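PDB 5HX0: sialidase domain-containing protein from Dyadobacter fermentans, which is of unknown function but, as a sialidase-like six-bladed beta-propeller, may act on or bind glycans. Local coordinates for residues A[57-65]-A[365-374]; A[44-52]-A[101-111]. One frame throughout, in Å; residues are numbered along the deposited sequence.

Overall arrangement
The two contacts lie at different depths of the junction between the first and last blades of a six-bladed beta-propeller, their centres about 11 Å apart. Contact 1, about 8 Å from the centre of the chain, packs the innermost strands 56-65 and 367-375 side by side; contact 2, about 19 Å out, sets the outermost strand of the last blade, 42-51, against the end of strand 97-103 and the loop that follows it. Their segments alternate along the chain. Because strand 42-51 pairs with the C-terminal strand 393-401 before the chain enters strand 56-65, the ends of the chain close the ring. Tyr51 meets Ala58, and Leu374 meets Asp105 and Gly106, so packing is continuous.

Contact 1: A[57-65]-A[365-374]; sequences HAAFPSVIK and DLGYPWAVQL
Ser62 sets its CB squarely over the indole of Trp370, 3.4 Å from the centroid of the six-membered ring, in a CH-pi contact. The indole reaches this position because its CG lies opposite the backbone N (chi1 -162°), and its five-membered end runs on over the backbone N of Val63. Further along, Val63 CG2 crosses to Val372 CG1 at 3.8 Å, while Val372 CG2 packs against the N and CB of Lys65. In the other direction, Phe60 points the same way as Tyr368 and packs its edge on the tyrosine face, a T-shaped pair with centroids 4.8 Å apart and planes at 60°.

Polar grips close both ends. His57 NE2 donates a nearly straight bond to Asp365 OD2 (2.9 Å), which lies in the imidazole plane and is met on the syn side, 22° out of the carboxylate plane. Lys65, bent at its last two torsions, brings NZ to Gln373 O at 2.7 Å. Between them the strands run almost parallel, 6.2 Å apart at closest approach, and a water donates to both Val63 O and Ala371 O, bridging the two backbones.

Outside this shell, Asp365 OD1 is held by Tyr384 and His91, and Tyr368 OH bonds to Glu265. An acetate ion, probably from the crystallisation liquor, lies about 3 Å from the Tyr368 side chain. These are the innermost strands of adjoining blades, joined mainly through side chains. The Tyr368-Glu265 pair near Arg209 and Arg331 is consistent with a sialidase-like pocket.

Contact 2: A[44-52]-A[101-111]; sequences KVEDVVIYR and VKSKDGKTWTP
Val48 and Ile50 run alongside Lys107 and Trp109 in the same direction, with the CA atoms of Ile50 and Trp109 6.1 Å apart. Two waters link the backbones: one donates to Val49 O and Lys107 O, the other to Ile50 O and Thr110 O. A classic beta bulge, Ile50 and Tyr51 both facing Ile394, interrupts the strand.

Ile50 fills the middle of the contact. Its CG2, opposite the backbone N because CG1 takes chi1 -67°, lies over the six-membered ring of Trp109, 3.8 Å from the centroid, and also meets Val101 CG2 at 3.7 Å. CG1 covers the pyrrole side near NE1. Ser103 CB backs the other face, 3.4 Å above the plane, and NE1 bonds weakly to Gly106 O. At the Tyr51 end, the ring edge meets Pro111 O (3.7 Å from CE1), with the hydroxyl bonded to Arg77. At the Glu46 end, in the conformer described (a second is deposited), Lys107 NZ forms a salt bridge with Glu46 OE1 at 2.9 Å and a weaker bond to OE2.

Asp105 OD1 accepts from Lys107 N (Asx turn) and Thr108 N (Asx motif); Ser103 OG accepts from Asp105 N (ST turn) and Gly106 N (ST motif) and donates to Thr108 O. The Ser-X-Asp-Gly-X-Thr-Trp pattern from Ser103 resembles the sialidase Asp box, one residue shorter before the glycine. These bonds fix the loop's fold, and the indole packs against Ile50, with charge pairing confined to the exposed margin.

Contact 1: A[57-65]-A[365-374]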
loop_
_atom_site.group_PDB
_atom_site.type_symbol
_atom_site.label_atom_id
_atom_site.label_comp_id
_atom_site.label_asym_id
_atom_site.label_seq_id
_atom_site.Cartn_x
_atom_site.Cartn_y
_atom_site.Cartn_z
ATOM N N HIS A 57 -11.576 7.843 -4.656
ATOM C CA HIS A 57 -11.254 8.632 -5.827
ATOM C C HIS A 57 -10.467 7.706 -6.756
ATOM O O HIS A 57 -9.362 7.271 -6.413
ATOM C CB HIS A 57 -10.463 9.854 -5.384
ATOM C CG HIS A 57 -10.165 10.841 -6.468
ATOM N ND1 HIS A 57 -9.198 10.627 -7.428
ATOM C CD2 HIS A 57 -10.663 12.082 -6.703
ATOM C CE1 HIS A 57 -9.137 11.679 -8.229
ATOM N NE2 HIS A 57 -10.011 12.578 -7.806
ATOM N N ALA A 58 -11.054 7.357 -7.906
ATOM C CA ALA A 58 -10.433 6.463 -8.880
ATOM C C ALA A 58 -10.169 7.273 -10.135
ATOM O O ALA A 58 -11.098 7.879 -10.680
ATOM C CB ALA A 58 -11.327 5.252 -9.194
ATOM N N ALA A 59 -8.912 7.310 -10.585
ATOM C CA ALA A 59 -8.586 8.258 -11.650
ATOM C C ALA A 59 -7.355 7.818 -12.435
ATOM O O ALA A 59 -6.598 6.948 -12.013
ATOM C CB ALA A 59 -8.376 9.666 -11.073
ATOM N N PHE A 60 -7.159 8.465 -13.594
ATOM C CA PHE A 60 -5.941 8.383 -14.401
ATOM C C PHE A 60 -5.690 6.958 -14.901
ATOM O O PHE A 60 -4.701 6.324 -14.496
ATOM C CB PHE A 60 -4.728 8.885 -13.578
ATOM C CG PHE A 60 -5.023 10.153 -12.770
ATOM C CD1 PHE A 60 -5.561 11.279 -13.396
ATOM C CD2 PHE A 60 -4.780 10.197 -11.405
ATOM C CE1 PHE A 60 -5.861 12.449 -12.666
ATOM C CE2 PHE A 60 -5.084 11.363 -10.654
ATOM C CZ PHE A 60 -5.613 12.490 -11.293
ATOM N N PRO A 61 -6.543 6.411 -15.763
ATOM C CA PRO A 61 -6.359 5.016 -16.188
ATOM C C PRO A 61 -5.385 4.854 -17.349
ATOM O O PRO A 61 -5.154 5.765 -18.157
ATOM C CB PRO A 61 -7.771 4.601 -16.615
ATOM C CG PRO A 61 -8.323 5.918 -17.261
ATOM C CD PRO A 61 -7.756 7.024 -16.364
ATOM N N SER A 62 -4.773 3.672 -17.412
ATOM C CA SER A 62 -4.172 3.197 -18.649
ATOM C C SER A 62 -4.580 1.741 -18.812
ATOM O O SER A 62 -4.978 1.078 -17.850
ATOM C CB SER A 62 -2.644 3.370 -18.673
ATOM O OG SER A 62 -2.018 2.582 -17.694
ATOM N N VAL A 63 -4.509 1.246 -20.040
ATOM C CA VAL A 63 -5.080 -0.073 -20.318
ATOM C C VAL A 63 -4.351 -0.741 -21.477
ATOM O O VAL A 63 -3.945 -0.088 -22.448
ATOM C CB VAL A 63 -6.609 0.052 -20.551
ATOM C CG1 VAL A 63 -6.922 1.060 -21.673
ATOM C CG2 VAL A 63 -7.229 -1.296 -20.865
ATOM N N ILE A 64 -4.156 -2.061 -21.341
ATOM C CA ILE A 64 -3.534 -2.915 -22.355
ATOM C C ILE A 64 -4.440 -4.129 -22.535
ATOM O O ILE A 64 -5.331 -4.381 -21.725
ATOM C CB ILE A 64 -2.120 -3.361 -21.941
ATOM C CG1 ILE A 64 -2.240 -4.120 -20.610
ATOM C CG2 ILE A 64 -1.182 -2.128 -21.769
ATOM C CD1 ILE A 64 -1.060 -4.953 -20.246
ATOM N N LYS A 65 -4.217 -4.879 -23.611
ATOM C CA LYS A 65 -4.881 -6.172 -23.799
ATOM C C LYS A 65 -3.806 -7.222 -24.045
ATOM O O LYS A 65 -3.015 -7.086 -24.979
ATOM C CB LYS A 65 -5.888 -6.143 -24.961
ATOM C CG LYS A 65 -6.607 -7.486 -25.140
ATOM C CD LYS A 65 -7.671 -7.450 -26.252
ATOM C CE LYS A 65 -7.074 -7.631 -27.652
ATOM N NZ LYS A 65 -6.436 -6.411 -28.258
ATOM N N ASP A 365 -12.637 17.520 -12.767
ATOM C CA ASP A 365 -11.820 16.402 -12.282
ATOM C C ASP A 365 -12.290 15.123 -12.983
ATOM O O ASP A 365 -12.992 14.275 -12.428
ATOM C CB ASP A 365 -11.909 16.325 -10.760
ATOM C CG ASP A 365 -10.907 15.360 -10.140
ATOM O OD1 ASP A 365 -9.961 14.919 -10.820
ATOM O OD2 ASP A 365 -11.063 15.066 -8.927
ATOM N N LEU A 366 -11.869 14.987 -14.238
ATOM C CA LEU A 366 -12.213 13.865 -15.111
ATOM C C LEU A 366 -11.210 13.874 -16.256
ATOM O O LEU A 366 -10.371 14.772 -16.346
ATOM C CB LEU A 366 -13.663 13.965 -15.630
ATOM C CG LEU A 366 -14.131 15.310 -16.213
ATOM C CD1 LEU A 366 -13.518 15.616 -17.596
ATOM C CD2 LEU A 366 -15.679 15.385 -16.324
ATOM N N GLY A 367 -11.331 12.895 -17.157
ATOM C CA GLY A 367 -10.535 12.879 -18.371
ATOM C C GLY A 367 -9.444 11.829 -18.408
ATOM O O GLY A 367 -9.661 10.673 -18.020
ATOM N N TYR A 368 -8.258 12.218 -18.870
ATOM C CA TYR A 368 -7.129 11.305 -19.029
ATOM C C TYR A 368 -7.513 10.022 -19.784
ATOM O O TYR A 368 -7.283 8.921 -19.275
ATOM C CB TYR A 368 -6.533 10.962 -17.669
ATOM C CG TYR A 368 -5.699 12.069 -17.042
ATOM C CD1 TYR A 368 -6.242 13.324 -16.770
ATOM C CD2 TYR A 368 -4.353 11.859 -16.750
ATOM C CE1 TYR A 368 -5.476 14.348 -16.202
ATOM C CE2 TYR A 368 -3.579 12.864 -16.186
ATOM C CZ TYR A 368 -4.145 14.104 -15.916
ATOM O OH TYR A 368 -3.359 15.083 -15.351
ATOM N N PRO A 369 -8.070 10.137 -20.984
ATOM C CA PRO A 369 -8.464 8.916 -21.698
ATOM C C PRO A 369 -7.267 8.099 -22.174
ATOM O O PRO A 369 -6.165 8.602 -22.398
ATOM C CB PRO A 369 -9.302 9.434 -22.880
ATOM C CG PRO A 369 -8.730 10.809 -23.139
ATOM C CD PRO A 369 -8.379 11.348 -21.764
ATOM N N TRP A 370 -7.531 6.811 -22.361
ATOM C CA TRP A 370 -6.533 5.846 -22.806
ATOM C C TRP A 370 -7.277 4.745 -23.547
ATOM O O TRP A 370 -8.176 4.120 -22.974
ATOM C CB TRP A 370 -5.756 5.284 -21.598
ATOM C CG TRP A 370 -4.449 4.619 -21.941
ATOM C CD1 TRP A 370 -4.267 3.471 -22.661
ATOM C CD2 TRP A 370 -3.146 5.070 -21.561
ATOM N NE1 TRP A 370 -2.906 3.173 -22.746
ATOM C CE2 TRP A 370 -2.207 4.147 -22.074
ATOM C CE3 TRP A 370 -2.681 6.157 -20.810
ATOM C CZ2 TRP A 370 -0.827 4.282 -21.853
ATOM C CZ3 TRP A 370 -1.326 6.289 -20.602
ATOM C CH2 TRP A 370 -0.412 5.360 -21.118
ATOM N N ALA A 371 -6.928 4.515 -24.812
ATOM C CA ALA A 371 -7.689 3.598 -25.651
ATOM C C ALA A 371 -6.953 2.279 -25.840
ATOM O O ALA A 371 -5.719 2.217 -25.789
ATOM C CB ALA A 371 -7.989 4.217 -27.018
ATOM N N VAL A 372 -7.724 1.223 -26.083
ATOM C CA VAL A 372 -7.174 -0.096 -26.375
ATOM C C VAL A 372 -8.047 -0.757 -27.431
ATOM O O VAL A 372 -9.271 -0.587 -27.441
ATOM C CB VAL A 372 -7.073 -0.961 -25.092
ATOM C CG1 VAL A 372 -8.443 -1.157 -24.489
ATOM C CG2 VAL A 372 -6.414 -2.306 -25.417
ATOM N N GLN A 373 -7.419 -1.503 -28.332
ATOM C CA GLN A 373 -8.157 -2.216 -29.373
ATOM C C GLN A 373 -8.802 -3.446 -28.747
ATOM O O GLN A 373 -8.105 -4.270 -28.148
ATOM C CB GLN A 373 -7.220 -2.615 -30.511
ATOM C CG GLN A 373 -7.928 -3.023 -31.800
ATOM C CD GLN A 373 -8.414 -1.817 -32.579
ATOM O OE1 GLN A 373 -7.706 -0.812 -32.685
ATOM N NE2 GLN A 373 -9.634 -1.898 -33.107
ATOM N N LEU A 374 -10.120 -3.566 -28.875
ATOM C CA LEU A 374 -10.808 -4.758 -28.381
ATOM C C LEU A 374 -10.746 -5.905 -29.388
ATOM O O LEU A 374 -10.443 -7.051 -29.029
ATOM C CB LEU A 374 -12.267 -4.419 -28.047
ATOM C CG LEU A 374 -12.440 -3.452 -26.880
ATOM C CD1 LEU A 374 -13.933 -3.179 -26.603
ATOM C CD2 LEU A 374 -11.727 -3.973 -25.642
HETATM O O HOH W 1 -3.601 0.644 -25.070
#

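Contact 2: A[44-52]-A[101-111]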
loop_
_atom_site.group_PDB
_atom_site.type_symbol
_atom_site.label_atom_id
_atom_site.label_comp_id
_atom_site.label_asym_id
_atom_site.label_seq_id
_atom_site.Cartn_x
_atom_site.Cartn_y
_atom_site.Cartn_z
ATOM N N LYS A 44 -20.324 5.305 -31.745
ATOM C CA LYS A 44 -20.231 4.892 -30.353
ATOM C C LYS A 44 -21.206 3.755 -30.106
ATOM O O LYS A 44 -22.405 3.893 -30.351
ATOM C CB LYS A 44 -20.519 6.048 -29.401
ATOM C CG LYS A 44 -20.512 5.591 -27.935
ATOM C CD LYS A 44 -20.229 6.732 -26.970
ATOM C CE LYS A 44 -21.468 7.506 -26.690
ATOM N NZ LYS A 44 -21.338 8.393 -25.510
ATOM N N VAL A 45 -20.692 2.627 -29.633
ATOM C CA VAL A 45 -21.560 1.500 -29.324
ATOM C C VAL A 45 -22.307 1.747 -28.024
ATOM O O VAL A 45 -23.538 1.652 -27.965
ATOM C CB VAL A 45 -20.732 0.206 -29.272
ATOM C CG1 VAL A 45 -21.612 -1.001 -28.889
ATOM C CG2 VAL A 45 -20.061 -0.019 -30.606
ATOM N N GLU A 46 -21.578 2.086 -26.966
ATOM C CA GLU A 46 -22.182 2.337 -25.665
ATOM C C GLU A 46 -21.117 2.924 -24.749
ATOM O O GLU A 46 -19.922 2.869 -25.038
ATOM C CB GLU A 46 -22.746 1.055 -25.064
ATOM C CG GLU A 46 -21.707 -0.039 -24.908
ATOM C CD GLU A 46 -22.290 -1.311 -24.308
ATOM O OE1 GLU A 46 -23.278 -1.220 -23.542
ATOM O OE2 GLU A 46 -21.760 -2.400 -24.609
ATOM N N ASP A 47 -21.567 3.484 -23.644
ATOM C CA ASP A 47 -20.684 3.856 -22.551
ATOM C C ASP A 47 -20.748 2.787 -21.471
ATOM O O ASP A 47 -21.779 2.131 -21.304
ATOM C CB ASP A 47 -21.096 5.199 -21.974
ATOM C CG ASP A 47 -20.947 6.302 -22.979
ATOM O OD1 ASP A 47 -19.967 6.261 -23.750
ATOM O OD2 ASP A 47 -21.815 7.184 -23.020
ATOM N N VAL A 48 -19.641 2.599 -20.742
ATOM C CA VAL A 48 -19.604 1.618 -19.663
ATOM C C VAL A 48 -19.001 2.252 -18.415
ATOM O O VAL A 48 -18.276 3.249 -18.475
ATOM C CB VAL A 48 -18.829 0.337 -20.047
ATOM C CG1 VAL A 48 -19.437 -0.277 -21.272
ATOM C CG2 VAL A 48 -17.333 0.636 -20.288
ATOM N N VAL A 49 -19.345 1.678 -17.267
ATOM C CA VAL A 49 -18.701 2.001 -15.999
ATOM C C VAL A 49 -17.740 0.861 -15.682
ATOM O O VAL A 49 -18.128 -0.311 -15.699
ATOM C CB VAL A 49 -19.725 2.211 -14.872
ATOM C CG1 VAL A 49 -18.997 2.379 -13.537
ATOM C CG2 VAL A 49 -20.563 3.471 -15.154
ATOM N N ILE A 50 -16.477 1.198 -15.455
ATOM C CA ILE A 50 -15.425 0.211 -15.299
ATOM C C ILE A 50 -15.114 -0.048 -13.830
ATOM O O ILE A 50 -14.959 -1.195 -13.418
ATOM C CB ILE A 50 -14.168 0.662 -16.082
ATOM C CG1 ILE A 50 -14.471 0.632 -17.585
ATOM C CG2 ILE A 50 -12.922 -0.205 -15.719
ATOM C CD1 ILE A 50 -13.301 1.025 -18.474
ATOM N N TYR A 51 -15.052 1.002 -13.014
ATOM C CA TYR A 51 -14.882 0.829 -11.573
ATOM C C TYR A 51 -15.404 2.068 -10.879
ATOM O O TYR A 51 -15.009 3.188 -11.229
ATOM C CB TYR A 51 -13.420 0.597 -11.162
ATOM C CG TYR A 51 -13.291 0.554 -9.661
ATOM C CD1 TYR A 51 -13.686 -0.570 -8.946
ATOM C CD2 TYR A 51 -12.862 1.675 -8.941
ATOM C CE1 TYR A 51 -13.611 -0.592 -7.560
ATOM C CE2 TYR A 51 -12.778 1.654 -7.559
ATOM C CZ TYR A 51 -13.149 0.521 -6.876
ATOM O OH TYR A 51 -13.064 0.507 -5.497
ATOM N N ARG A 52 -16.285 1.860 -9.896
ATOM C CA ARG A 52 -16.922 2.957 -9.179
ATOM C C ARG A 52 -17.169 2.540 -7.740
ATOM O O ARG A 52 -17.795 1.505 -7.492
ATOM C CB ARG A 52 -18.257 3.348 -9.839
ATOM C CG ARG A 52 -18.977 4.486 -9.108
ATOM C CD ARG A 52 -20.412 4.689 -9.641
ATOM N NE ARG A 52 -21.131 5.793 -8.986
ATOM C CZ ARG A 52 -21.699 5.738 -7.781
ATOM N NH1 ARG A 52 -21.627 4.643 -7.044
ATOM N NH2 ARG A 52 -22.345 6.798 -7.307
ATOM N N VAL A 101 -8.218 -3.358 -12.597
ATOM C CA VAL A 101 -9.347 -4.250 -12.818
ATOM C C VAL A 101 -9.154 -4.854 -14.199
ATOM O O VAL A 101 -8.354 -4.366 -15.004
ATOM C CB VAL A 101 -10.733 -3.555 -12.698
ATOM C CG1 VAL A 101 -11.017 -3.153 -11.217
ATOM C CG2 VAL A 101 -10.806 -2.337 -13.610
ATOM N N LYS A 102 -9.872 -5.958 -14.457
ATOM C CA LYS A 102 -9.642 -6.782 -15.647
ATOM C C LYS A 102 -10.961 -7.135 -16.325
ATOM O O LYS A 102 -12.024 -7.149 -15.697
ATOM C CB LYS A 102 -8.896 -8.085 -15.287
ATOM C CG LYS A 102 -7.518 -7.844 -14.692
ATOM C CD LYS A 102 -6.880 -9.147 -14.172
ATOM C CE LYS A 102 -5.384 -8.889 -13.875
ATOM N NZ LYS A 102 -4.666 -9.967 -13.122
ATOM N N SER A 103 -10.872 -7.450 -17.622
ATOM C CA SER A 103 -12.049 -7.737 -18.439
ATOM C C SER A 103 -11.654 -8.658 -19.583
ATOM O O SER A 103 -10.526 -8.608 -20.073
ATOM C CB SER A 103 -12.663 -6.441 -19.009
ATOM O OG SER A 103 -13.781 -6.718 -19.854
ATOM N N LYS A 104 -12.591 -9.507 -19.998
ATOM C CA LYS A 104 -12.425 -10.260 -21.233
ATOM C C LYS A 104 -13.008 -9.546 -22.439
ATOM O O LYS A 104 -12.680 -9.906 -23.570
ATOM C CB LYS A 104 -13.085 -11.633 -21.129
ATOM C CG LYS A 104 -12.430 -12.552 -20.125
ATOM C CD LYS A 104 -13.301 -13.761 -19.828
ATOM C CE LYS A 104 -12.856 -14.476 -18.551
ATOM N NZ LYS A 104 -13.170 -13.687 -17.320
ATOM N N ASP A 105 -13.880 -8.573 -22.243
ATOM C CA ASP A 105 -14.594 -8.012 -23.377
ATOM C C ASP A 105 -14.645 -6.495 -23.427
ATOM O O ASP A 105 -15.137 -5.959 -24.427
ATOM C CB ASP A 105 -16.035 -8.543 -23.417
ATOM C CG ASP A 105 -16.767 -8.353 -22.098
ATOM O OD1 ASP A 105 -16.377 -7.504 -21.261
ATOM O OD2 ASP A 105 -17.750 -9.078 -21.893
ATOM N N GLY A 106 -14.156 -5.786 -22.406
ATOM C CA GLY A 106 -14.261 -4.342 -22.338
ATOM C C GLY A 106 -15.508 -3.844 -21.645
ATOM O O GLY A 106 -15.601 -2.644 -21.328
ATOM N N LYS A 107 -16.448 -4.733 -21.361
ATOM C CA LYS A 107 -17.765 -4.394 -20.846
ATOM C C LYS A 107 -18.002 -4.901 -19.431
ATOM O O LYS A 107 -18.550 -4.178 -18.596
ATOM C CB LYS A 107 -18.822 -4.973 -21.792
ATOM C CG LYS A 107 -20.253 -4.678 -21.455
ATOM C CD LYS A 107 -21.140 -5.058 -22.643
ATOM C CE LYS A 107 -22.581 -4.661 -22.382
ATOM N NZ LYS A 107 -22.645 -3.363 -21.646
ATOM N N THR A 108 -17.598 -6.129 -19.154
ATOM C CA THR A 108 -17.706 -6.752 -17.843
ATOM C C THR A 108 -16.355 -6.682 -17.139
ATOM O O THR A 108 -15.367 -7.201 -17.657
ATOM C CB THR A 108 -18.144 -8.205 -18.029
ATOM O OG1 THR A 108 -19.408 -8.188 -18.699
ATOM C CG2 THR A 108 -18.282 -8.908 -16.681
ATOM N N TRP A 109 -16.317 -6.076 -15.952
ATOM C CA TRP A 109 -15.057 -5.833 -15.263
ATOM C C TRP A 109 -15.044 -6.499 -13.895
ATOM O O TRP A 109 -16.066 -6.544 -13.209
ATOM C CB TRP A 109 -14.811 -4.332 -15.115
ATOM C CG TRP A 109 -14.591 -3.720 -16.454
ATOM C CD1 TRP A 109 -15.543 -3.290 -17.324
ATOM C CD2 TRP A 109 -13.333 -3.540 -17.100
ATOM N NE1 TRP A 109 -14.949 -2.823 -18.468
ATOM C CE2 TRP A 109 -13.590 -2.971 -18.358
ATOM C CE3 TRP A 109 -12.006 -3.777 -16.721
ATOM C CZ2 TRP A 109 -12.568 -2.635 -19.256
ATOM C CZ3 TRP A 109 -10.993 -3.454 -17.613
ATOM C CH2 TRP A 109 -11.279 -2.890 -18.865
ATOM N N THR A 110 -13.865 -6.977 -13.488
ATOM C CA THR A 110 -13.723 -7.528 -12.139
ATOM C C THR A 110 -14.086 -6.464 -11.103
ATOM O O THR A 110 -13.694 -5.294 -11.247
ATOM C CB THR A 110 -12.299 -8.028 -11.897
ATOM O OG1 THR A 110 -11.369 -6.980 -12.211
ATOM C CG2 THR A 110 -12.013 -9.260 -12.764
ATOM N N PRO A 111 -14.855 -6.827 -10.046
ATOM C CA PRO A 111 -15.346 -5.810 -9.104
ATOM C C PRO A 111 -14.324 -5.335 -8.087
ATOM O O PRO A 111 -14.428 -4.196 -7.627
ATOM C CB PRO A 111 -16.526 -6.516 -8.401
ATOM C CG PRO A 111 -16.205 -7.979 -8.512
ATOM C CD PRO A 111 -15.523 -8.134 -9.857
HETATM O O HOH W 2 -19.402 -2.708 -16.297
HETATM O O HOH W 3 -15.162 -2.900 -11.425
#